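Local coordinates for protein DNA double-strand break repair nuclease NurA (Sulfolobus solfataricus, PDB 2YGK) that processes DNA ends as a manganese-dependent nuclease in double-strand break repair, probably working with the helicase HerA to resect the 5' strand, at residues A[105-110]-A[172-177]; A[111-116]-A[180-185]; A[222-227]-A[260-265]; A[266-271]-A[296-301]. One frame throughout, in Å; residues are numbered along the deposited sequence.

Contact 1 of 4, residues A[105-110]-A[172-177]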
# COMPACT_ATOMS: atom_id res chain seq x y z
N GLN A 105 5.27 -0.02 7.41
CA GLN A 105 4.98 -1.11 6.47
C GLN A 105 6.22 -1.56 5.68
O GLN A 105 6.36 -2.72 5.34
CB GLN A 105 3.86 -0.73 5.49
CG GLN A 105 2.51 -0.46 6.18
CD GLN A 105 1.92 -1.70 6.81
OE1 GLN A 105 2.10 -2.82 6.31
NE2 GLN A 105 1.20 -1.52 7.88
N GLU A 106 7.11 -0.63 5.40
CA GLU A 106 8.29 -0.94 4.63
C GLU A 106 9.32 -1.68 5.53
O GLU A 106 9.90 -2.71 5.13
CB GLU A 106 8.87 0.34 4.03
CG GLU A 106 9.61 0.07 2.74
CD GLU A 106 10.64 1.11 2.37
OE1 GLU A 106 10.46 2.30 2.75
OE2 GLU A 106 11.63 0.72 1.69
N ARG A 107 9.50 -1.19 6.76
CA ARG A 107 10.37 -1.91 7.68
C ARG A 107 9.87 -3.33 7.87
O ARG A 107 10.68 -4.25 7.97
CB ARG A 107 10.50 -1.22 9.04
CG ARG A 107 10.82 0.25 8.95
CD ARG A 107 11.47 0.82 10.18
NE ARG A 107 10.61 0.82 11.36
CZ ARG A 107 9.58 1.62 11.54
NH1 ARG A 107 9.24 2.49 10.59
NH2 ARG A 107 8.88 1.52 12.66
N ILE A 108 8.56 -3.53 7.97
CA ILE A 108 8.05 -4.86 8.23
C ILE A 108 8.46 -5.74 7.06
O ILE A 108 8.96 -6.85 7.26
CB ILE A 108 6.53 -4.92 8.36
CG1 ILE A 108 6.07 -4.29 9.69
CG2 ILE A 108 6.04 -6.36 8.32
CD1 ILE A 108 4.61 -3.81 9.66
N SER A 109 8.27 -5.25 5.84
CA SER A 109 8.57 -6.07 4.69
C SER A 109 10.06 -6.33 4.54
O SER A 109 10.45 -7.41 4.15
CB SER A 109 7.96 -5.49 3.40
OG SER A 109 8.19 -4.12 3.29
N LEU A 110 10.90 -5.33 4.86
CA LEU A 110 12.34 -5.50 4.77
C LEU A 110 12.80 -6.50 5.82
O LEU A 110 13.73 -7.27 5.60
CB LEU A 110 13.07 -4.17 4.98
CG LEU A 110 12.95 -3.24 3.78
CD1 LEU A 110 13.33 -1.80 4.11
CD2 LEU A 110 13.77 -3.73 2.63
N ARG A 172 14.18 6.44 10.25
CA ARG A 172 14.81 6.49 8.92
C ARG A 172 16.03 5.59 8.91
O ARG A 172 16.27 4.86 7.94
CB ARG A 172 15.21 7.92 8.53
CG ARG A 172 14.12 8.73 7.85
CD ARG A 172 14.66 10.05 7.27
NE ARG A 172 15.58 10.74 8.19
CZ ARG A 172 15.23 11.32 9.33
NH1 ARG A 172 13.96 11.31 9.74
NH2 ARG A 172 16.15 11.90 10.08
N LYS A 173 16.78 5.64 10.01
CA LYS A 173 17.92 4.77 10.21
C LYS A 173 17.55 3.29 10.26
O LYS A 173 18.32 2.48 9.78
CB LYS A 173 18.71 5.16 11.46
CG LYS A 173 19.63 6.34 11.23
CD LYS A 173 20.48 6.65 12.45
CE LYS A 173 21.37 7.84 12.18
NZ LYS A 173 22.25 8.16 13.32
N MSE A 174 16.40 2.93 10.84
CA MSE A 174 16.02 1.51 10.86
C MSE A 174 15.69 0.98 9.42
O MSE A 174 16.24 -0.03 8.98
CB MSE A 174 14.87 1.20 11.82
CG MSE A 174 14.62 -0.31 11.84
SE MSE A 174 13.17 -0.99 12.87
CE MSE A 174 13.52 -2.86 12.92
N ARG A 175 14.80 1.67 8.72
CA ARG A 175 14.52 1.31 7.35
C ARG A 175 15.84 1.19 6.60
O ARG A 175 16.05 0.20 5.91
CB ARG A 175 13.62 2.33 6.67
CG ARG A 175 13.64 2.25 5.13
CD ARG A 175 12.98 3.46 4.49
NE ARG A 175 13.53 4.69 5.07
CZ ARG A 175 14.18 5.64 4.41
NH1 ARG A 175 14.36 5.56 3.09
NH2 ARG A 175 14.65 6.70 5.07
N ASP A 176 16.72 2.17 6.76
CA ASP A 176 17.97 2.21 5.99
C ASP A 176 18.96 1.12 6.41
O ASP A 176 19.58 0.49 5.56
CB ASP A 176 18.62 3.60 6.04
CG ASP A 176 17.97 4.58 5.07
OD1 ASP A 176 16.94 4.23 4.44
OD2 ASP A 176 18.50 5.70 4.90
N LEU A 177 19.08 0.87 7.71
CA LEU A 177 19.86 -0.28 8.16
C LEU A 177 19.33 -1.60 7.63
O LEU A 177 20.11 -2.47 7.28
CB LEU A 177 19.89 -0.37 9.68
CG LEU A 177 20.97 0.42 10.38
CD1 LEU A 177 20.90 0.04 11.88
CD2 LEU A 177 22.37 0.18 9.79
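Arg107 lays the middle of its side chain across Met174, a selenomethionine, the two chains meeting at about a right angle. NE of Arg107 is 3.5 Å from SE of Met174, and the selenium sits at the edge of the guanidinium, near its plane. One bond back, CD of Arg107 rests 3.7 Å from CG of Met174 and also reaches the backbone N of Arg175. Met174 presents its selenium this way because CG is anti to the backbone N (chi1 -175°) and the chain stays extended beyond it. On the other flank the carboxylate of Glu106 meets the aliphatic part of Arg175, OE1 of Glu106 lying 3.3 Å from CD of Arg175. The two charges attract only at longer range, with OE1 of Glu106 4.5 Å from NE of Arg175 and the carboxylate and guanidinium planes 49° apart. Instead, Asp176 places OD1 over the centre of one guanidinium face of Arg175, a salt bridge of charges alone, since no N-H points at that oxygen. CD1 of Leu110 closes the seam 3.8 Å from O of Arg175. Further out, Phe98 makes a cation-pi contact with Arg107, and Ile166 packs on Met174. With an alanine in place of Arg107, the selenium end of Met174 would probably lose the chain lying across it and Phe98 its cationic partner. No hydrogen bond joins the segments, whose axes pass 9.4 Å apart at 29°: this is near-parallel helix packing, within the alpha-beta architecture of an RNase H-like domain.

Contact 2 of 4, residues A[111-116]-A[180-185]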
# COMPACT_ATOMS: atom_id res chain seq x y z
N LEU A 111 12.16 -6.47 6.98
CA LEU A 111 12.42 -7.46 8.00
C LEU A 111 12.06 -8.86 7.50
O LEU A 111 12.83 -9.82 7.69
CB LEU A 111 11.65 -7.10 9.24
CG LEU A 111 11.71 -7.99 10.47
CD1 LEU A 111 13.11 -8.53 10.76
CD2 LEU A 111 11.16 -7.17 11.64
N MSE A 112 10.94 -8.98 6.80
CA MSE A 112 10.55 -10.25 6.20
C MSE A 112 11.61 -10.69 5.19
O MSE A 112 12.06 -11.83 5.23
CB MSE A 112 9.17 -10.13 5.57
CG MSE A 112 8.65 -11.41 4.87
SE MSE A 112 7.18 -10.98 3.62
CE MSE A 112 8.21 -9.66 2.57
N GLU A 113 12.04 -9.79 4.30
CA GLU A 113 13.04 -10.11 3.31
C GLU A 113 14.35 -10.61 3.98
O GLU A 113 14.92 -11.63 3.59
CB GLU A 113 13.22 -8.91 2.36
CG GLU A 113 12.19 -8.96 1.09
CD GLU A 113 11.34 -7.64 0.83
OE1 GLU A 113 11.71 -6.55 1.34
OE2 GLU A 113 10.31 -7.72 0.09
N ALA A 114 14.77 -9.95 5.05
CA ALA A 114 15.88 -10.41 5.87
C ALA A 114 15.79 -11.90 6.25
O ALA A 114 16.79 -12.61 6.15
CB ALA A 114 15.97 -9.57 7.11
N LEU A 115 14.63 -12.38 6.67
CA LEU A 115 14.50 -13.76 7.15
C LEU A 115 14.56 -14.74 5.98
O LEU A 115 15.15 -15.83 6.10
CB LEU A 115 13.20 -13.97 7.93
CG LEU A 115 13.07 -13.22 9.26
CD1 LEU A 115 11.67 -13.46 9.84
CD2 LEU A 115 14.14 -13.61 10.25
N GLU A 116 13.94 -14.37 4.86
CA GLU A 116 14.04 -15.15 3.64
C GLU A 116 15.51 -15.33 3.30
O GLU A 116 16.01 -16.45 3.23
CB GLU A 116 13.33 -14.47 2.47
CG GLU A 116 11.86 -14.54 2.55
CD GLU A 116 11.12 -13.69 1.51
OE1 GLU A 116 11.31 -13.86 0.32
OE2 GLU A 116 10.31 -12.86 1.90
N LEU A 180 20.33 -2.01 3.96
CA LEU A 180 21.73 -2.45 3.92
C LEU A 180 21.87 -3.94 4.21
O LEU A 180 22.51 -4.67 3.45
CB LEU A 180 22.59 -1.65 4.90
CG LEU A 180 23.50 -0.57 4.32
CD1 LEU A 180 24.40 -0.02 5.42
CD2 LEU A 180 24.36 -1.08 3.17
N LEU A 181 21.26 -4.39 5.30
CA LEU A 181 21.29 -5.81 5.67
C LEU A 181 20.90 -6.72 4.50
O LEU A 181 21.59 -7.71 4.20
CB LEU A 181 20.36 -6.08 6.86
CG LEU A 181 20.45 -7.51 7.41
CD1 LEU A 181 21.91 -7.88 7.70
CD2 LEU A 181 19.58 -7.71 8.63
N ASN A 182 19.80 -6.40 3.85
CA ASN A 182 19.41 -7.18 2.68
C ASN A 182 20.48 -7.19 1.58
O ASN A 182 20.79 -8.24 1.02
CB ASN A 182 18.10 -6.67 2.14
CG ASN A 182 16.99 -6.81 3.12
OD1 ASN A 182 17.09 -7.56 4.08
ND2 ASN A 182 15.90 -6.10 2.89
N GLN A 183 21.08 -6.04 1.28
CA GLN A 183 22.12 -5.96 0.25
C GLN A 183 23.32 -6.83 0.60
O GLN A 183 23.88 -7.51 -0.25
CB GLN A 183 22.55 -4.50 -0.01
CG GLN A 183 21.50 -3.67 -0.76
CD GLN A 183 21.92 -2.22 -1.05
OE1 GLN A 183 22.91 -1.70 -0.52
NE2 GLN A 183 21.15 -1.57 -1.91
N PHE A 184 23.69 -6.83 1.87
CA PHE A 184 24.79 -7.62 2.38
C PHE A 184 24.44 -9.09 2.35
O PHE A 184 25.26 -9.92 1.96
CB PHE A 184 25.14 -7.17 3.79
CG PHE A 184 26.15 -8.04 4.50
CD1 PHE A 184 27.51 -7.97 4.18
CD2 PHE A 184 25.75 -8.90 5.51
CE1 PHE A 184 28.44 -8.76 4.85
CE2 PHE A 184 26.68 -9.69 6.19
CZ PHE A 184 28.02 -9.62 5.86
N LEU A 185 23.20 -9.42 2.71
CA LEU A 185 22.70 -10.79 2.61
C LEU A 185 22.61 -11.36 1.19
O LEU A 185 22.96 -12.52 0.94
CB LEU A 185 21.35 -10.89 3.31
CG LEU A 185 21.49 -10.79 4.81
CD1 LEU A 185 20.12 -10.68 5.44
CD2 LEU A 185 22.27 -11.99 5.39
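Near-parallel packing of helices 104-123 and 171-193 closes here around Ala114 and Asn182, whose CA atoms lie 5.8 Å apart; the segment axes run 9.4 Å from each other at 20°. The small alanine leaves room for the asparagine amide to lie against the opposing backbone. With CG anti to its own carbonyl carbon (chi1 -62°), Asn182 sets OD1 3.5 Å from N of Ala114, at an angle too poor for a hydrogen bond. The other branch of the amide, ND2 of Asn182, rests 3.9 Å from CB of Glu113. Beyond that CB the glutamate leads toward the active site of this RNase H-like nuclease: its side chain is about 7 Å, nearest atoms, from the manganese bound by Asp58 and Asp133. An apolar pair follows: CB of Ala114 meets CD2 of Leu181 at 4.3 Å, and Leu181 also packs on Leu162 and Ile165 of helix 162-166. One turn along, a methyl faces a backbone oxygen, CD1 of Leu185 approaching O of Ala114 to 3.9 Å, while the same side chain touches Leu117 and Leu121 of helix 104-123. Across the first helix, Leu115 points away from this seam and packs on Val74 and Ala76 of strand 70-82.

Contact 3 of 4, residues A[222-227]-A[260-265]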
# COMPACT_ATOMS: atom_id res chain seq x y z
N LEU A 222 0.22 -12.65 -23.86
CA LEU A 222 -0.79 -12.36 -24.84
C LEU A 222 -0.51 -13.07 -26.15
O LEU A 222 -1.41 -13.72 -26.70
CB LEU A 222 -0.94 -10.85 -25.07
CG LEU A 222 -1.67 -10.09 -23.97
CD1 LEU A 222 -1.75 -8.67 -24.39
CD2 LEU A 222 -3.05 -10.65 -23.71
N PHE A 223 0.74 -12.99 -26.62
CA PHE A 223 1.08 -13.38 -28.00
C PHE A 223 1.86 -14.68 -28.21
O PHE A 223 2.26 -14.97 -29.32
CB PHE A 223 1.78 -12.22 -28.68
CG PHE A 223 0.92 -11.01 -28.79
CD1 PHE A 223 -0.19 -11.03 -29.59
CD2 PHE A 223 1.19 -9.86 -28.04
CE1 PHE A 223 -1.02 -9.93 -29.67
CE2 PHE A 223 0.38 -8.76 -28.11
CZ PHE A 223 -0.73 -8.78 -28.93
N THR A 224 2.07 -15.45 -27.14
CA THR A 224 2.61 -16.81 -27.26
C THR A 224 1.76 -17.72 -26.39
O THR A 224 1.18 -17.27 -25.39
CB THR A 224 4.07 -16.88 -26.81
OG1 THR A 224 4.16 -16.88 -25.38
CG2 THR A 224 4.88 -15.72 -27.36
N GLU A 225 1.67 -18.99 -26.77
CA GLU A 225 0.93 -19.99 -26.00
C GLU A 225 1.81 -21.09 -25.50
O GLU A 225 1.60 -21.57 -24.39
CB GLU A 225 -0.21 -20.60 -26.84
CG GLU A 225 -1.32 -21.38 -26.03
CD GLU A 225 -1.20 -22.94 -26.05
OE1 GLU A 225 -1.16 -23.53 -27.15
OE2 GLU A 225 -1.18 -23.58 -24.97
N LYS A 226 2.78 -21.50 -26.31
CA LYS A 226 3.50 -22.75 -26.09
C LYS A 226 4.64 -22.61 -25.07
O LYS A 226 5.23 -21.53 -24.88
CB LYS A 226 4.03 -23.32 -27.40
CG LYS A 226 2.97 -23.94 -28.31
CD LYS A 226 2.88 -25.43 -28.04
CE LYS A 226 1.66 -26.11 -28.69
NZ LYS A 226 1.85 -27.64 -28.76
N ARG A 227 4.93 -23.72 -24.39
CA ARG A 227 6.08 -23.78 -23.48
C ARG A 227 7.37 -23.28 -24.16
O ARG A 227 7.67 -23.66 -25.28
CB ARG A 227 6.25 -25.22 -23.00
CG ARG A 227 7.50 -25.50 -22.18
CD ARG A 227 7.58 -27.01 -21.86
NE ARG A 227 8.49 -27.35 -20.77
CZ ARG A 227 9.72 -27.85 -20.92
NH1 ARG A 227 10.25 -28.02 -22.13
NH2 ARG A 227 10.46 -28.16 -19.86
N TYR A 260 12.47 -14.92 -19.70
CA TYR A 260 11.09 -15.27 -19.40
C TYR A 260 10.84 -16.65 -19.89
O TYR A 260 11.27 -17.02 -20.97
CB TYR A 260 10.18 -14.32 -20.10
CG TYR A 260 10.29 -12.95 -19.55
CD1 TYR A 260 9.57 -12.56 -18.39
CD2 TYR A 260 11.09 -12.00 -20.16
CE1 TYR A 260 9.64 -11.28 -17.89
CE2 TYR A 260 11.16 -10.68 -19.67
CZ TYR A 260 10.44 -10.34 -18.52
OH TYR A 260 10.50 -9.05 -18.02
N THR A 261 10.14 -17.45 -19.13
CA THR A 261 9.89 -18.82 -19.57
C THR A 261 8.46 -19.13 -19.21
O THR A 261 7.91 -18.55 -18.27
CB THR A 261 10.88 -19.84 -18.89
OG1 THR A 261 10.67 -21.19 -19.38
CG2 THR A 261 10.74 -19.78 -17.40
N ARG A 262 7.88 -20.01 -20.01
CA ARG A 262 6.64 -20.68 -19.73
C ARG A 262 7.03 -22.12 -19.65
O ARG A 262 7.54 -22.65 -20.64
CB ARG A 262 5.65 -20.48 -20.88
CG ARG A 262 4.36 -21.30 -20.71
CD ARG A 262 3.37 -21.06 -21.82
NE ARG A 262 2.81 -19.70 -21.87
CZ ARG A 262 3.05 -18.77 -22.81
NH1 ARG A 262 3.88 -19.00 -23.81
NH2 ARG A 262 2.44 -17.58 -22.74
N LEU A 263 6.77 -22.76 -18.51
CA LEU A 263 7.20 -24.15 -18.26
C LEU A 263 6.26 -25.18 -18.86
O LEU A 263 6.65 -26.34 -19.04
CB LEU A 263 7.31 -24.44 -16.77
CG LEU A 263 8.33 -23.51 -16.11
CD1 LEU A 263 8.14 -23.57 -14.65
CD2 LEU A 263 9.80 -23.82 -16.50
N ASP A 264 5.04 -24.75 -19.19
CA ASP A 264 3.95 -25.65 -19.55
C ASP A 264 3.01 -24.94 -20.52
O ASP A 264 2.62 -23.78 -20.30
CB ASP A 264 3.23 -26.04 -18.28
CG ASP A 264 2.09 -26.98 -18.52
OD1 ASP A 264 1.83 -27.36 -19.68
OD2 ASP A 264 1.42 -27.32 -17.50
N ASN A 265 2.69 -25.64 -21.62
CA ASN A 265 1.81 -25.12 -22.66
C ASN A 265 0.57 -24.48 -22.07
O ASN A 265 -0.12 -25.12 -21.32
CB ASN A 265 1.37 -26.25 -23.57
CG ASN A 265 2.42 -26.64 -24.59
OD1 ASN A 265 3.43 -25.95 -24.80
ND2 ASN A 265 2.16 -27.74 -25.30
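Arg262 spreads its guanidinium against segment 222-227 and uses NH1 twice, giving a bond of 2.7 Å to OG1 of Thr224 at a nearly straight 167° and one of 3.1 Å to O of Lys226. Both acceptors lie in the guanidinium plane, whereas CA of Glu225 sits over one face. The remaining nitrogens of Arg262 are satisfied just outside the segments, NE by O of Lys267 and NH2 by O of Leu220. The hydroxyl of Thr224 is likewise hydrogen-bonded to Leu220 O. Asn265 takes over at the next residues: its OD1 accepts the backbone N of Arg227 at 2.7 Å, 177° at the hydrogen and in the carbonyl plane, while CD of Lys226 packs 3.3 Å from that same OD1. Arg227, extended from CG to NE, then reaches back so that NE donates to O of Leu263 at 2.7 Å, from above the carbonyl plane and with a more bent angle (135°). Its NH2 forms a salt bridge with Asp288, and its NH1 binds O of Tyr42. Two buried arginines thus pin the connection from helix 216-223 into strand 228-236 to the end of its antiparallel neighbour, strand 255-262, in the central mixed sheet.

Contact 4 of 4, residues A[266-271]-A[296-301]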
# COMPACT_ATOMS: atom_id res chain seq x y z
N GLY A 266 0.30 -23.23 -22.41
CA GLY A 266 -0.95 -22.58 -22.06
C GLY A 266 -0.97 -21.89 -20.71
O GLY A 266 -1.96 -21.25 -20.35
N LYS A 267 0.13 -21.99 -19.98
CA LYS A 267 0.20 -21.47 -18.61
C LYS A 267 0.94 -20.14 -18.53
O LYS A 267 1.25 -19.52 -19.54
CB LYS A 267 0.83 -22.52 -17.72
CG LYS A 267 0.07 -23.82 -17.75
CD LYS A 267 -1.36 -23.60 -17.26
CE LYS A 267 -2.10 -24.90 -17.05
NZ LYS A 267 -2.26 -25.63 -18.31
N ARG A 268 1.16 -19.68 -17.31
CA ARG A 268 1.68 -18.35 -17.05
C ARG A 268 3.10 -18.30 -17.51
O ARG A 268 3.74 -19.32 -17.63
CB ARG A 268 1.62 -18.08 -15.55
CG ARG A 268 2.49 -19.08 -14.75
CD ARG A 268 2.69 -18.63 -13.35
NE ARG A 268 1.44 -18.73 -12.62
CZ ARG A 268 0.80 -17.71 -12.04
NH1 ARG A 268 1.26 -16.46 -12.12
NH2 ARG A 268 -0.34 -17.95 -11.39
N VAL A 269 3.60 -17.10 -17.78
CA VAL A 269 4.99 -16.87 -18.02
C VAL A 269 5.57 -16.33 -16.72
O VAL A 269 4.94 -15.46 -16.05
CB VAL A 269 5.20 -15.84 -19.13
CG1 VAL A 269 6.67 -15.50 -19.30
CG2 VAL A 269 4.57 -16.32 -20.49
N ILE A 270 6.76 -16.82 -16.36
CA ILE A 270 7.50 -16.30 -15.21
C ILE A 270 8.83 -15.67 -15.66
O ILE A 270 9.37 -16.03 -16.71
CB ILE A 270 7.79 -17.40 -14.20
CG1 ILE A 270 8.70 -18.47 -14.80
CG2 ILE A 270 6.51 -18.04 -13.74
CD1 ILE A 270 9.02 -19.65 -13.85
N ARG A 271 9.34 -14.73 -14.85
CA ARG A 271 10.66 -14.13 -15.05
C ARG A 271 11.68 -14.88 -14.21
O ARG A 271 11.44 -15.16 -13.03
CB ARG A 271 10.65 -12.69 -14.58
CG ARG A 271 11.94 -11.93 -14.90
CD ARG A 271 11.97 -10.56 -14.20
NE ARG A 271 13.28 -9.92 -14.38
CZ ARG A 271 13.50 -8.69 -14.85
NH1 ARG A 271 12.48 -7.88 -15.21
NH2 ARG A 271 14.75 -8.27 -14.98
N LYS A 296 1.11 -26.84 -13.03
CA LYS A 296 0.45 -25.80 -13.84
C LYS A 296 1.37 -24.63 -14.11
O LYS A 296 0.94 -23.50 -13.99
CB LYS A 296 -0.83 -25.28 -13.19
CG LYS A 296 -2.06 -26.19 -13.45
CD LYS A 296 -3.12 -26.03 -12.34
CE LYS A 296 -4.25 -27.02 -12.54
NZ LYS A 296 -4.92 -26.80 -13.84
N GLY A 297 2.63 -24.91 -14.45
CA GLY A 297 3.52 -23.90 -14.96
C GLY A 297 4.36 -23.23 -13.90
O GLY A 297 5.18 -22.40 -14.26
N TYR A 298 4.20 -23.60 -12.62
CA TYR A 298 4.94 -22.97 -11.52
C TYR A 298 5.53 -23.95 -10.49
O TYR A 298 4.86 -24.91 -10.08
CB TYR A 298 4.00 -22.01 -10.79
CG TYR A 298 4.66 -21.07 -9.81
CD1 TYR A 298 5.31 -19.95 -10.26
CD2 TYR A 298 4.64 -21.32 -8.44
CE1 TYR A 298 5.92 -19.05 -9.35
CE2 TYR A 298 5.25 -20.46 -7.53
CZ TYR A 298 5.89 -19.31 -8.00
OH TYR A 298 6.47 -18.39 -7.14
N PRO A 299 6.74 -23.65 -9.99
CA PRO A 299 7.42 -24.65 -9.12
C PRO A 299 6.70 -24.84 -7.82
O PRO A 299 6.53 -23.88 -7.09
CB PRO A 299 8.84 -24.07 -8.91
CG PRO A 299 8.99 -23.05 -9.97
CD PRO A 299 7.59 -22.46 -10.18
N PHE A 300 6.28 -26.08 -7.54
CA PHE A 300 5.53 -26.36 -6.35
C PHE A 300 6.25 -25.97 -5.07
O PHE A 300 5.61 -25.45 -4.17
CB PHE A 300 5.06 -27.81 -6.27
CG PHE A 300 4.09 -28.04 -5.14
CD1 PHE A 300 2.87 -27.40 -5.14
CD2 PHE A 300 4.44 -28.77 -4.03
CE1 PHE A 300 2.00 -27.54 -4.10
CE2 PHE A 300 3.56 -28.95 -2.98
CZ PHE A 300 2.34 -28.32 -3.02
N PRO A 301 7.57 -26.22 -4.97
CA PRO A 301 8.28 -25.81 -3.77
C PRO A 301 8.03 -24.36 -3.36
O PRO A 301 7.87 -24.06 -2.18
CB PRO A 301 9.73 -26.03 -4.19
CG PRO A 301 9.66 -27.29 -4.96
CD PRO A 301 8.41 -27.10 -5.80
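Lys267 and Gly297 bring the two backbones to a CA-CA distance of 5.5 Å without a hydrogen bond between the segments, and Lys296 and Gly297 both have positive phi, with the backbone angles of a type I' turn. Glycine suits this spot, since a CB on Gly297 would come only 2.8 Å from CB of Lys267. The lysine lies over the turn: its CB is 3.9 Å from O of Lys296, and a bend at chi2 (-60°) carries CE to 3.8 Å from CG of Lys296. The aliphatic parts meet obliquely, while the like-charged NZ atoms of Lys267 and Lys296 remain 5.3 Å apart. A serine in place of Lys267 would probably thin the cover over the Lys296 carbonyl and leave CG of Lys296 without the methylene packed on it. Farther along, CG2 of Ile270 comes to the edge of the Tyr298 ring, 4.1 Å from CD1, and CD of Arg268 approaches the same CD1 obliquely at 4.3 Å. Tyr298 also makes a cation-pi contact with Lys202 and touches Asp133, a manganese ligand. The turn links the short strands 294-295 and 298-299, and Pro299 takes the N-cap position of helix 300-309. On the other side Ile270 opens strand 270-275, paired through its backbone with Thr261 of strand 255-262, while Val269 points away and packs on Ile217 and Glu221 of helix 216-223.

Overall arrangement
From the N terminus, helix 104-123 supplies first segment 105-110 and then 111-116; helix 171-193 returns with 172-177 and 180-185 in the same order. Contacts 1 and 2 therefore cross, each closing a loop of just over sixty residues, and they join where CD2 of Leu110 lies 3.2 Å from ND2 of Asn182. Contact 3 follows in series, closing a 32-residue loop that includes strand 228-236 and most of 255-262. Contact 4 comes next, around helix 280-291. These last two meet through neighbouring strands 255-262 and 270-275, on the opposite side of the chain's centre from the helix pair; the centres of contacts 1 and 3 are about 37 Å apart.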